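PDB 3TG9: penicillin-binding protein from Bacillus halodurans, which is probably a serine hydrolase of the beta-lactamase and penicillin-binding protein family, expected to react with beta-lactam rings. Local coordinates for residues B[280-292]-B[296-308]. Numbering follows the deposited sequence.
Sequences QDGAISKYHVMGY and VCFHSAFYPTSNG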
loop_
_atom_site.group_PDB
_atom_site.type_symbol
_atom_site.label_atom_id
_atom_site.label_comp_id
_atom_site.label_asym_id
_atom_site.label_seq_id
_atom_site.Cartn_x
_atom_site.Cartn_y
_atom_site.Cartn_z
ATOM N N GLN B 280 41.607 5.385 7.695
ATOM C CA GLN B 280 42.466 6.340 7.016
ATOM C C GLN B 280 43.683 6.672 7.876
ATOM O O GLN B 280 43.559 6.924 9.075
ATOM C CB GLN B 280 41.676 7.608 6.688
ATOM C CG GLN B 280 40.833 8.113 7.850
ATOM C CD GLN B 280 39.548 8.802 7.401
ATOM O OE1 GLN B 280 38.934 9.557 8.163
ATOM N NE2 GLN B 280 39.133 8.538 6.164
ATOM N N ASP B 281 44.857 6.654 7.251
ATOM C CA ASP B 281 46.113 6.950 7.934
ATOM C C ASP B 281 46.352 5.963 9.077
ATOM O O ASP B 281 46.737 6.355 10.175
ATOM C CB ASP B 281 46.123 8.396 8.453
ATOM C CG ASP B 281 45.911 9.422 7.343
ATOM O OD1 ASP B 281 46.672 9.400 6.347
ATOM O OD2 ASP B 281 44.985 10.256 7.471
ATOM N N GLY B 282 46.104 4.683 8.805
ATOM C CA GLY B 282 46.329 3.623 9.773
ATOM C C GLY B 282 45.513 3.698 11.056
ATOM O O GLY B 282 45.980 3.282 12.114
ATOM N N ALA B 283 44.297 4.230 10.970
ATOM C CA ALA B 283 43.384 4.231 12.103
ATOM C C ALA B 283 41.923 4.227 11.627
ATOM O O ALA B 283 41.567 4.915 10.670
ATOM C CB ALA B 283 43.652 5.420 12.994
ATOM N N ILE B 284 41.088 3.445 12.307
ATOM C CA ILE B 284 39.669 3.362 11.981
ATOM C C ILE B 284 38.901 4.552 12.541
ATOM O O ILE B 284 38.848 4.750 13.749
ATOM C CB ILE B 284 39.048 2.051 12.502
ATOM C CG1 ILE B 284 39.572 0.868 11.681
ATOM C CG2 ILE B 284 37.534 2.125 12.426
ATOM C CD1 ILE B 284 39.304 -0.484 12.302
ATOM N N SER B 285 38.303 5.343 11.658
ATOM C CA SER B 285 37.576 6.530 12.085
ATOM C C SER B 285 36.094 6.254 12.365
ATOM O O SER B 285 35.483 6.907 13.216
ATOM C CB SER B 285 37.721 7.638 11.047
ATOM O OG SER B 285 37.490 7.135 9.746
ATOM N N LYS B 286 35.511 5.290 11.661
ATOM C CA LYS B 286 34.119 4.939 11.938
ATOM C C LYS B 286 33.682 3.589 11.408
ATOM O O LYS B 286 34.223 3.073 10.429
ATOM C CB LYS B 286 33.150 6.023 11.453
ATOM C CG LYS B 286 32.980 6.123 9.953
ATOM C CD LYS B 286 31.744 6.950 9.613
ATOM C CE LYS B 286 31.827 7.503 8.206
ATOM N NZ LYS B 286 30.654 8.347 7.846
ATOM N N TYR B 287 32.721 3.008 12.112
ATOM C CA TYR B 287 31.973 1.883 11.598
ATOM C C TYR B 287 30.624 2.458 11.199
ATOM O O TYR B 287 30.039 3.245 11.942
ATOM C CB TYR B 287 31.804 0.826 12.678
ATOM C CG TYR B 287 33.111 0.369 13.274
ATOM C CD1 TYR B 287 33.900 -0.570 12.624
ATOM C CD2 TYR B 287 33.555 0.874 14.491
ATOM C CE1 TYR B 287 35.089 -1.003 13.173
ATOM C CE2 TYR B 287 34.749 0.456 15.043
ATOM C CZ TYR B 287 35.514 -0.482 14.378
ATOM O OH TYR B 287 36.707 -0.905 14.924
ATOM N N HIS B 288 30.133 2.110 10.021
ATOM C CA HIS B 288 28.876 2.703 9.595
ATOM C C HIS B 288 28.039 1.817 8.698
ATOM O O HIS B 288 28.547 0.927 8.014
ATOM C CB HIS B 288 29.116 4.079 8.950
ATOM C CG HIS B 288 29.819 4.030 7.632
ATOM N ND1 HIS B 288 31.152 3.683 7.508
ATOM C CD2 HIS B 288 29.391 4.318 6.382
ATOM C CE1 HIS B 288 31.504 3.745 6.234
ATOM N NE2 HIS B 288 30.451 4.121 5.532
ATOM N N VAL B 289 26.737 2.057 8.726
ATOM C CA VAL B 289 25.825 1.418 7.791
ATOM C C VAL B 289 25.015 2.493 7.101
ATOM O O VAL B 289 24.944 3.627 7.565
ATOM C CB VAL B 289 24.876 0.419 8.474
ATOM C CG1 VAL B 289 25.642 -0.785 8.983
ATOM C CG2 VAL B 289 24.096 1.097 9.599
ATOM N N MET B 290 24.402 2.124 5.985
ATOM C CA MET B 290 23.557 3.036 5.249
ATOM C C MET B 290 22.549 2.209 4.486
ATOM O O MET B 290 22.684 0.993 4.385
ATOM C CB MET B 290 24.384 3.823 4.257
ATOM C CG MET B 290 24.852 2.940 3.135
ATOM S SD MET B 290 26.497 3.308 2.604
ATOM C CE MET B 290 27.393 3.122 4.135
ATOM N N GLY B 291 21.549 2.871 3.930
ATOM C CA GLY B 291 20.562 2.190 3.116
ATOM C C GLY B 291 19.845 3.207 2.272
ATOM O O GLY B 291 19.601 4.327 2.726
ATOM N N TYR B 292 19.539 2.824 1.036
ATOM C CA TYR B 292 18.716 3.627 0.145
ATOM C C TYR B 292 17.648 2.767 -0.531
ATOM O O TYR B 292 17.958 1.755 -1.167
ATOM C CB TYR B 292 19.578 4.314 -0.915
ATOM C CG TYR B 292 20.409 5.445 -0.363
ATOM C CD1 TYR B 292 21.580 5.195 0.361
ATOM C CD2 TYR B 292 20.027 6.767 -0.562
ATOM C CE1 TYR B 292 22.353 6.245 0.878
ATOM C CE2 TYR B 292 20.785 7.816 -0.055
ATOM C CZ TYR B 292 21.946 7.552 0.661
ATOM O OH TYR B 292 22.670 8.610 1.150
ATOM N N VAL B 296 13.133 6.151 1.024
ATOM C CA VAL B 296 13.916 5.835 2.218
ATOM C C VAL B 296 15.400 6.157 2.055
ATOM O O VAL B 296 16.008 5.812 1.037
ATOM C CB VAL B 296 13.860 4.335 2.513
ATOM C CG1 VAL B 296 14.843 3.975 3.609
ATOM C CG2 VAL B 296 12.445 3.908 2.882
ATOM N N CYS B 297 15.991 6.796 3.062
ATOM C CA CYS B 297 17.455 6.840 3.178
ATOM C C CYS B 297 17.882 6.851 4.650
ATOM O O CYS B 297 17.105 7.207 5.538
ATOM C CB CYS B 297 18.070 7.996 2.384
ATOM S SG CYS B 297 17.626 9.645 2.946
ATOM N N PHE B 298 19.115 6.431 4.899
ATOM C CA PHE B 298 19.549 6.108 6.245
ATOM C C PHE B 298 21.073 6.093 6.303
ATOM O O PHE B 298 21.717 5.498 5.450
ATOM C CB PHE B 298 19.009 4.731 6.624
ATOM C CG PHE B 298 19.477 4.221 7.964
ATOM C CD1 PHE B 298 19.002 4.780 9.146
ATOM C CD2 PHE B 298 20.377 3.164 8.042
ATOM C CE1 PHE B 298 19.401 4.295 10.378
ATOM C CE2 PHE B 298 20.776 2.673 9.265
ATOM C CZ PHE B 298 20.293 3.246 10.439
ATOM N N HIS B 299 21.636 6.762 7.300
ATOM C CA HIS B 299 23.072 6.680 7.571
ATOM C C HIS B 299 23.250 6.628 9.061
ATOM O O HIS B 299 22.636 7.403 9.785
ATOM C CB HIS B 299 23.831 7.890 7.027
ATOM C CG HIS B 299 24.241 7.751 5.598
ATOM N ND1 HIS B 299 23.531 8.310 4.559
ATOM C CD2 HIS B 299 25.292 7.109 5.032
ATOM C CE1 HIS B 299 24.118 8.016 3.414
ATOM N NE2 HIS B 299 25.191 7.289 3.676
ATOM N N SER B 300 24.082 5.710 9.526
ATOM C CA SER B 300 24.360 5.627 10.949
ATOM C C SER B 300 25.787 5.144 11.174
ATOM O O SER B 300 26.311 4.355 10.386
ATOM C CB SER B 300 23.358 4.701 11.631
ATOM O OG SER B 300 23.325 4.933 13.022
ATOM N N ALA B 301 26.408 5.616 12.254
ATOM C CA ALA B 301 27.818 5.352 12.479
ATOM C C ALA B 301 28.208 5.395 13.945
ATOM O O ALA B 301 27.574 6.072 14.754
ATOM C CB ALA B 301 28.663 6.336 11.687
ATOM N N PHE B 302 29.259 4.655 14.272
ATOM C CA PHE B 302 29.880 4.713 15.584
ATOM C C PHE B 302 31.328 5.162 15.400
ATOM O O PHE B 302 32.091 4.550 14.652
ATOM C CB PHE B 302 29.837 3.346 16.255
ATOM C CG PHE B 302 30.486 3.316 17.609
ATOM C CD1 PHE B 302 31.814 2.954 17.745
ATOM C CD2 PHE B 302 29.765 3.645 18.747
ATOM C CE1 PHE B 302 32.416 2.926 18.999
ATOM C CE2 PHE B 302 30.361 3.618 20.003
ATOM C CZ PHE B 302 31.685 3.262 20.128
ATOM N N TYR B 303 31.698 6.242 16.076
ATOM C CA TYR B 303 33.030 6.800 15.955
ATOM C C TYR B 303 33.875 6.413 17.167
ATOM O O TYR B 303 33.741 7.010 18.226
ATOM C CB TYR B 303 32.940 8.318 15.809
ATOM C CG TYR B 303 32.023 8.751 14.686
ATOM C CD1 TYR B 303 32.518 9.031 13.424
ATOM C CD2 TYR B 303 30.658 8.870 14.888
ATOM C CE1 TYR B 303 31.679 9.429 12.394
ATOM C CE2 TYR B 303 29.811 9.261 13.858
ATOM C CZ TYR B 303 30.328 9.541 12.619
ATOM O OH TYR B 303 29.482 9.925 11.597
ATOM N N PRO B 304 34.745 5.401 17.001
ATOM C CA PRO B 304 35.570 4.807 18.067
ATOM C C PRO B 304 36.398 5.841 18.835
ATOM O O PRO B 304 36.651 5.680 20.030
ATOM C CB PRO B 304 36.513 3.864 17.304
ATOM C CG PRO B 304 35.835 3.591 16.002
ATOM C CD PRO B 304 35.054 4.835 15.675
ATOM N N THR B 305 36.813 6.896 18.148
ATOM C CA THR B 305 37.653 7.919 18.761
ATOM C C THR B 305 36.924 8.641 19.887
ATOM O O THR B 305 37.406 8.705 21.021
ATOM C CB THR B 305 38.109 8.955 17.720
ATOM O OG1 THR B 305 39.215 8.426 16.975
ATOM C CG2 THR B 305 38.511 10.258 18.397
ATOM N N SER B 306 35.757 9.182 19.563
ATOM C CA SER B 306 35.017 9.998 20.505
ATOM C C SER B 306 33.929 9.180 21.174
ATOM O O SER B 306 33.154 9.703 21.973
ATOM C CB SER B 306 34.415 11.199 19.778
ATOM O OG SER B 306 34.097 10.859 18.435
ATOM N N ASN B 307 33.897 7.887 20.868
ATOM C CA ASN B 307 32.753 7.055 21.216
ATOM C C ASN B 307 31.454 7.742 20.816
ATOM O O ASN B 307 30.481 7.729 21.557
ATOM C CB ASN B 307 32.748 6.705 22.705
ATOM C CG ASN B 307 33.435 5.383 22.990
ATOM O OD1 ASN B 307 33.130 4.709 23.974
ATOM N ND2 ASN B 307 34.365 4.999 22.117
ATOM N N GLY B 308 31.461 8.356 19.639
ATOM C CA GLY B 308 30.297 9.061 19.142
ATOM C C GLY B 308 29.351 8.131 18.412
ATOM O O GLY B 308 29.767 7.093 17.906
HETATM O O HOH W 1 36.308 8.223 15.407
#
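From Y287–F302 through V289–S300 to G291–F298, strands 284-292 and 296-303 pair antiparallel as the two arms of a beta hairpin, their short axes 4.6 Å apart and their directions 153° from each other. The Y287 and V289 pairs are each closed by two backbone hydrogen bonds, F302 N to Y287 O being the shortest at 2.8 Å; at the G291 pair, G291 N gives to F298 O at 3.0 Å with an N-H...O angle of 146°, the most bent of the five.

On the face carrying Y287, V289, F298 and F302, V289 CG2, placed between the backbone N and the carbonyl carbon by chi1 of -68°, reaches F298 CE2 at 3.7 Å. P304 sets its CG 3.5 Å from Y287 CE2, while I284 CG2 sits over one face of that ring. On the other face, K286 and Y303 run side by side: the extended lysine lays CD 3.7 Å from Y303 CE1, and its NZ makes a salt bridge to E328 of helix 320-330, which also accepts a bond from Y303 OH. Farther along, H288 CB approaches A301 CB at 3.6 Å, and C297 CB lies 3.7 Å from Y292 CE2.

The chemistry is thus divided: backbone hydrogen bonds fix the register, one face is largely apolar apart from S300, whose OG is bonded to V310 and W241, and the other adds a shared carboxylate that ties both hairpin strands to the C-terminal helix of this beta-lactamase-type fold.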